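Transcriptional regulator, IclR family (Alicyclobacillus acidocaldarius subsp. acidocaldarius, PDB 5TJJ) probably binds DNA as an IclR-type transcription factor, joining a helix-turn-helix domain to a C-terminal domain of the GAF clan. Local coordinates at residues 143-148 with 194-199; 204-209 with 223-228. All coordinates share one frame; numbering follows the deposited sequence.

Contact 1. Residues 143-148 with 194-199; sequences GAAFGR and AVSHGE
Arg-148 and Glu-199 meet end-on from opposite directions, NH1 and NH2 of the guanidinium each taking one carboxylate oxygen. The two flat groups are nearly coplanar, 28° apart. The NH1 bond to Glu-199 OE1, at 2.7 Å, is almost straight and reaches the syn lone pair from within the guanidinium plane, whereas the bond from NH2 to OE2 (3.0 Å) is more bent and tilted out of both planes. A bend at chi3 (-86°) turns the arginine tip toward the strand, where NH2 also donates to Val-195 O at 3.0 Å, approaching from above the carbonyl plane. Three bonds therefore fix the rotation of this buried cation, and its charge is probably balanced largely by Glu-199. One guanidinium face lies over the backbone of its own segment, near Ala-144 O and Ala-145 N.

Beside this polar grip, Ala-145 CB points at the strand and packs on Ala-194 CB (3.9 Å). Ser-196 OG, set between its backbone N and carbonyl carbon (chi1 67°), accepts a weak bond from Ala-145 N at 3.3 Å and also touches Ala-144 CB.

The contact lays helix 144-151 against strand 194-197, within this chain the outermost strand at its end of the six-stranded antiparallel sheet. Helix 178-191 packs on the arginine through Tyr-181, Leu-184 and Val-188, and strand 204-212 continues the sheet beneath Ala-145.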
loop_
_atom_site.group_PDB
_atom_site.type_symbol
_atom_site.label_atom_id
_atom_site.label_comp_id
_atom_site.label_asym_id
_atom_site.label_seq_id
_atom_site.Cartn_x
_atom_site.Cartn_y
_atom_site.Cartn_z
ATOM N N GLY A 143 23.615 8.633 -19.624
ATOM C CA GLY A 143 24.514 9.627 -19.041
ATOM C C GLY A 143 24.962 9.277 -17.632
ATOM O O GLY A 143 24.141 9.152 -16.715
ATOM N N ALA A 144 26.265 9.079 -17.466
ATOM C CA ALA A 144 26.911 9.054 -16.141
ATOM C C ALA A 144 26.463 7.842 -15.278
ATOM O O ALA A 144 25.845 6.909 -15.804
ATOM C CB ALA A 144 26.685 10.397 -15.420
ATOM N N ALA A 145 26.780 7.851 -13.981
ATOM C CA ALA A 145 26.512 6.713 -13.097
ATOM C C ALA A 145 25.050 6.271 -13.077
ATOM O O ALA A 145 24.749 5.057 -13.158
ATOM C CB ALA A 145 26.988 7.007 -11.680
ATOM N N PHE A 146 24.153 7.246 -12.979
ATOM C CA PHE A 146 22.731 6.935 -12.893
ATOM C C PHE A 146 22.140 6.376 -14.190
ATOM O O PHE A 146 21.222 5.548 -14.121
ATOM C CB PHE A 146 21.887 8.096 -12.341
ATOM C CG PHE A 146 21.987 9.358 -13.111
ATOM C CD1 PHE A 146 21.290 9.522 -14.297
ATOM C CD2 PHE A 146 22.764 10.412 -12.636
ATOM C CE1 PHE A 146 21.382 10.709 -15.013
ATOM C CE2 PHE A 146 22.851 11.598 -13.345
ATOM C CZ PHE A 146 22.148 11.750 -14.527
ATOM N N GLY A 147 22.646 6.830 -15.340
ATOM C CA GLY A 147 22.282 6.270 -16.624
ATOM C C GLY A 147 22.600 4.777 -16.704
ATOM O O GLY A 147 21.728 3.944 -16.967
ATOM N N ARG A 148 23.853 4.442 -16.427
ATOM C CA ARG A 148 24.291 3.054 -16.382
ATOM C C ARG A 148 23.496 2.145 -15.424
ATOM O O ARG A 148 23.410 0.930 -15.659
ATOM C CB ARG A 148 25.761 3.000 -15.969
ATOM C CG ARG A 148 26.712 3.539 -17.009
ATOM C CD ARG A 148 28.116 3.001 -16.795
ATOM N NE ARG A 148 28.857 3.805 -15.838
ATOM C CZ ARG A 148 29.360 5.005 -16.086
ATOM N NH1 ARG A 148 29.233 5.576 -17.285
ATOM N NH2 ARG A 148 30.010 5.629 -15.122
ATOM N N ALA A 194 27.166 2.039 -9.726
ATOM C CA ALA A 194 28.044 2.686 -10.749
ATOM C C ALA A 194 28.713 3.905 -10.186
ATOM O O ALA A 194 28.223 4.474 -9.230
ATOM C CB ALA A 194 27.264 3.080 -11.997
ATOM N N VAL A 195 29.842 4.291 -10.764
ATOM C CA VAL A 195 30.569 5.479 -10.351
ATOM C C VAL A 195 31.007 6.196 -11.609
ATOM O O VAL A 195 31.480 5.570 -12.527
ATOM C CB VAL A 195 31.802 5.141 -9.487
ATOM C CG1 VAL A 195 32.561 6.399 -9.064
ATOM C CG2 VAL A 195 31.386 4.351 -8.252
ATOM N N SER A 196 30.852 7.510 -11.644
ATOM C CA SER A 196 31.301 8.307 -12.762
ATOM C C SER A 196 32.058 9.493 -12.213
ATOM O O SER A 196 31.694 10.017 -11.155
ATOM C CB SER A 196 30.116 8.763 -13.615
ATOM O OG SER A 196 29.271 9.680 -12.949
ATOM N N HIS A 197 33.113 9.899 -12.923
ATOM C CA HIS A 197 33.970 11.033 -12.537
ATOM C C HIS A 197 34.021 12.039 -13.679
ATOM O O HIS A 197 34.777 11.900 -14.635
ATOM C CB HIS A 197 35.398 10.574 -12.199
ATOM C CG HIS A 197 35.481 9.646 -11.023
ATOM N ND1 HIS A 197 35.077 10.007 -9.753
ATOM C CD2 HIS A 197 35.943 8.374 -10.925
ATOM C CE1 HIS A 197 35.273 8.995 -8.930
ATOM N NE2 HIS A 197 35.804 7.994 -9.614
ATOM N N GLY A 198 33.199 13.060 -13.569
ATOM C CA GLY A 198 33.187 14.123 -14.538
ATOM C C GLY A 198 32.667 13.731 -15.895
ATOM O O GLY A 198 33.120 14.277 -16.884
ATOM N N GLU A 199 31.690 12.830 -15.948
ATOM C CA GLU A 199 31.143 12.363 -17.226
ATOM C C GLU A 199 30.075 13.296 -17.774
ATOM O O GLU A 199 29.999 13.467 -18.980
ATOM C CB GLU A 199 30.649 10.925 -17.132
ATOM C CG GLU A 199 31.804 9.926 -17.058
ATOM C CD GLU A 199 31.357 8.479 -16.849
ATOM O OE1 GLU A 199 30.390 8.022 -17.518
ATOM O OE2 GLU A 199 31.980 7.776 -16.014
#

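Contact 2. Residues 204-209 with 223-228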
loop_
_atom_site.group_PDB
_atom_site.type_symbol
_atom_site.label_atom_id
_atom_site.label_comp_id
_atom_site.label_asym_id
_atom_site.label_seq_id
_atom_site.Cartn_x
_atom_site.Cartn_y
_atom_site.Cartn_z
ATOM N N ILE A 204 32.543 16.990 -11.008
ATOM C CA ILE A 204 31.477 16.354 -10.246
ATOM C C ILE A 204 31.515 14.830 -10.393
ATOM O O ILE A 204 31.537 14.304 -11.499
ATOM C CB ILE A 204 30.110 16.865 -10.704
ATOM C CG1 ILE A 204 30.035 18.377 -10.553
ATOM C CG2 ILE A 204 28.962 16.162 -9.955
ATOM C CD1 ILE A 204 30.053 18.856 -9.132
ATOM N N SER A 205 31.523 14.134 -9.261
ATOM C CA SER A 205 31.425 12.682 -9.273
ATOM C C SER A 205 30.048 12.203 -8.815
ATOM O O SER A 205 29.294 12.920 -8.168
ATOM C CB SER A 205 32.524 12.060 -8.426
ATOM O OG SER A 205 33.803 12.528 -8.857
ATOM N N ALA A 206 29.721 10.986 -9.228
ATOM C CA ALA A 206 28.416 10.360 -8.960
ATOM C C ALA A 206 28.594 8.889 -8.599
ATOM O O ALA A 206 29.396 8.195 -9.183
ATOM C CB ALA A 206 27.486 10.518 -10.148
ATOM N N VAL A 207 27.844 8.462 -7.605
ATOM C CA VAL A 207 27.705 7.083 -7.182
ATOM C C VAL A 207 26.205 6.814 -7.207
ATOM O O VAL A 207 25.424 7.605 -6.651
ATOM C CB VAL A 207 28.197 6.931 -5.747
ATOM C CG1 VAL A 207 28.105 5.484 -5.304
ATOM C CG2 VAL A 207 29.611 7.481 -5.620
ATOM N N ALA A 208 25.817 5.693 -7.822
ATOM C CA ALA A 208 24.437 5.395 -8.079
ATOM C C ALA A 208 24.112 3.930 -7.868
ATOM O O ALA A 208 24.924 3.054 -8.081
ATOM C CB ALA A 208 24.113 5.780 -9.494
ATOM N N VAL A 209 22.879 3.674 -7.488
ATOM C CA VAL A 209 22.416 2.338 -7.217
ATOM C C VAL A 209 20.997 2.237 -7.722
ATOM O O VAL A 209 20.226 3.179 -7.557
ATOM C CB VAL A 209 22.464 2.052 -5.703
ATOM C CG1 VAL A 209 21.829 0.695 -5.360
ATOM C CG2 VAL A 209 23.897 2.052 -5.261
ATOM N N SER A 223 21.114 8.291 -6.269
ATOM C CA SER A 223 22.452 8.749 -6.617
ATOM C C SER A 223 22.988 9.807 -5.650
ATOM O O SER A 223 22.225 10.536 -5.048
ATOM C CB SER A 223 22.410 9.300 -8.018
ATOM O OG SER A 223 23.710 9.640 -8.423
ATOM N N CYS A 224 24.306 9.872 -5.516
ATOM C CA CYS A 224 24.997 10.858 -4.660
ATOM C C CYS A 224 25.947 11.659 -5.530
ATOM O O CYS A 224 26.737 11.082 -6.288
ATOM C CB CYS A 224 25.834 10.163 -3.582
ATOM S SG CYS A 224 24.954 9.939 -2.047
ATOM N N LEU A 225 25.895 12.976 -5.403
ATOM C CA LEU A 225 26.836 13.859 -6.090
ATOM C C LEU A 225 27.831 14.427 -5.094
ATOM O O LEU A 225 27.456 14.797 -3.985
ATOM C CB LEU A 225 26.108 14.996 -6.823
ATOM C CG LEU A 225 25.009 14.548 -7.804
ATOM C CD1 LEU A 225 24.399 15.757 -8.502
ATOM C CD2 LEU A 225 25.532 13.555 -8.830
ATOM N N THR A 226 29.091 14.473 -5.501
ATOM C CA THR A 226 30.126 15.182 -4.778
ATOM C C THR A 226 31.162 15.740 -5.763
ATOM O O THR A 226 31.153 15.408 -6.951
ATOM C CB THR A 226 30.784 14.292 -3.690
ATOM O OG1 THR A 226 31.658 15.096 -2.894
ATOM C CG2 THR A 226 31.568 13.100 -4.251
HETATM N N MSE A 227 32.049 16.575 -5.251
HETATM C CA MSE A 227 33.144 17.125 -6.028
HETATM C C MSE A 227 34.230 16.097 -6.107
HETATM O O MSE A 227 34.618 15.519 -5.099
HETATM C CB MSE A 227 33.732 18.351 -5.364
HETATM C CG MSE A 227 32.662 19.430 -5.276
HETATM SE SE MSE A 227 33.461 21.185 -4.856
HETATM C CE MSE A 227 33.697 21.080 -2.886
ATOM N N THR A 228 34.729 15.867 -7.311
ATOM C CA THR A 228 35.780 14.881 -7.546
ATOM C C THR A 228 37.059 15.239 -6.819
ATOM O O THR A 228 37.713 14.366 -6.284
ATOM C CB THR A 228 36.127 14.790 -9.038
ATOM O OG1 THR A 228 34.928 14.812 -9.810
ATOM C CG2 THR A 228 36.885 13.522 -9.344
#
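Ser-205 is held to the neighbouring strand by both its backbone and its side chain. Its N donates to Thr-226 O at 2.7 Å, nearly along the C=O axis, and its carbonyl receives Thr-226 N in return. Its OG lies 2.7 Å from Thr-228 OG1, a hydroxyl-hydroxyl hydrogen bond in which either could be the donor. With OG anti to the carbonyl carbon (chi1 -55°), the serine hydroxyl is directed at Thr-228, and it has a further partner in His-197 ND1.

Two residues along, Val-207 and Cys-224 form the next hydrogen-bonded pair, with Cys-224 N 2.8 Å from Val-207 O. That carbonyl oxygen has a second donor: Ser-223 OG, anti to its own backbone N (chi1 -175°), comes in from above the carbonyl plane at 3.2 Å. Replacing Ser-223 by alanine removes the hydroxyl and would probably leave Val-207 O with Cys-224 N as its one donor from this strand. CA-H...O contacts fill in the ladder, among them Ala-206 CA to Cys-224 O at 3.2 Å.

Packing divides between the two faces of the sheet. On one, Leu-225 reaches across with CD2 to Ala-206 CB (3.8 Å), while Ala-208 CB lies near Ser-223 OG; Ala-145 and Cys-149 of helix 144-151 pack against the alanines here. On the other, Val-207 meets Val-240 and Leu-243 of helix 233-253.

This is a regular antiparallel hairpin ladder, fastened mainly by backbone bonds that depend little on residue identity. The small alanine side chains are consistent with the close packing of helix 144-151 on this face, and the hydroxyls supply additional bonds near both ends of the paired region.

Overall arrangement
Both contacts are largely buried and belong to the C-terminal family region, their centres about 8 Å apart. They share one sheet: strand 194-197 of contact 1 pairs with strand 204-212 of contact 2, and Ser-196 O lies 2.9 Å from Ala-206 N, a probable hydrogen bond. Contact 1 joins a helix to an edge strand and relies on side chains, above all a buried ion pair; contact 2 joins two interior strands and relies on the backbone. Helix 144-151 links them, being part of contact 1 and packing on one face of contact 2. The Thr-226 to Thr-228 end of contact 2 is more exposed, and a glycerol, probably from the crystallisation liquor, is hydrogen-bonded to Thr-226.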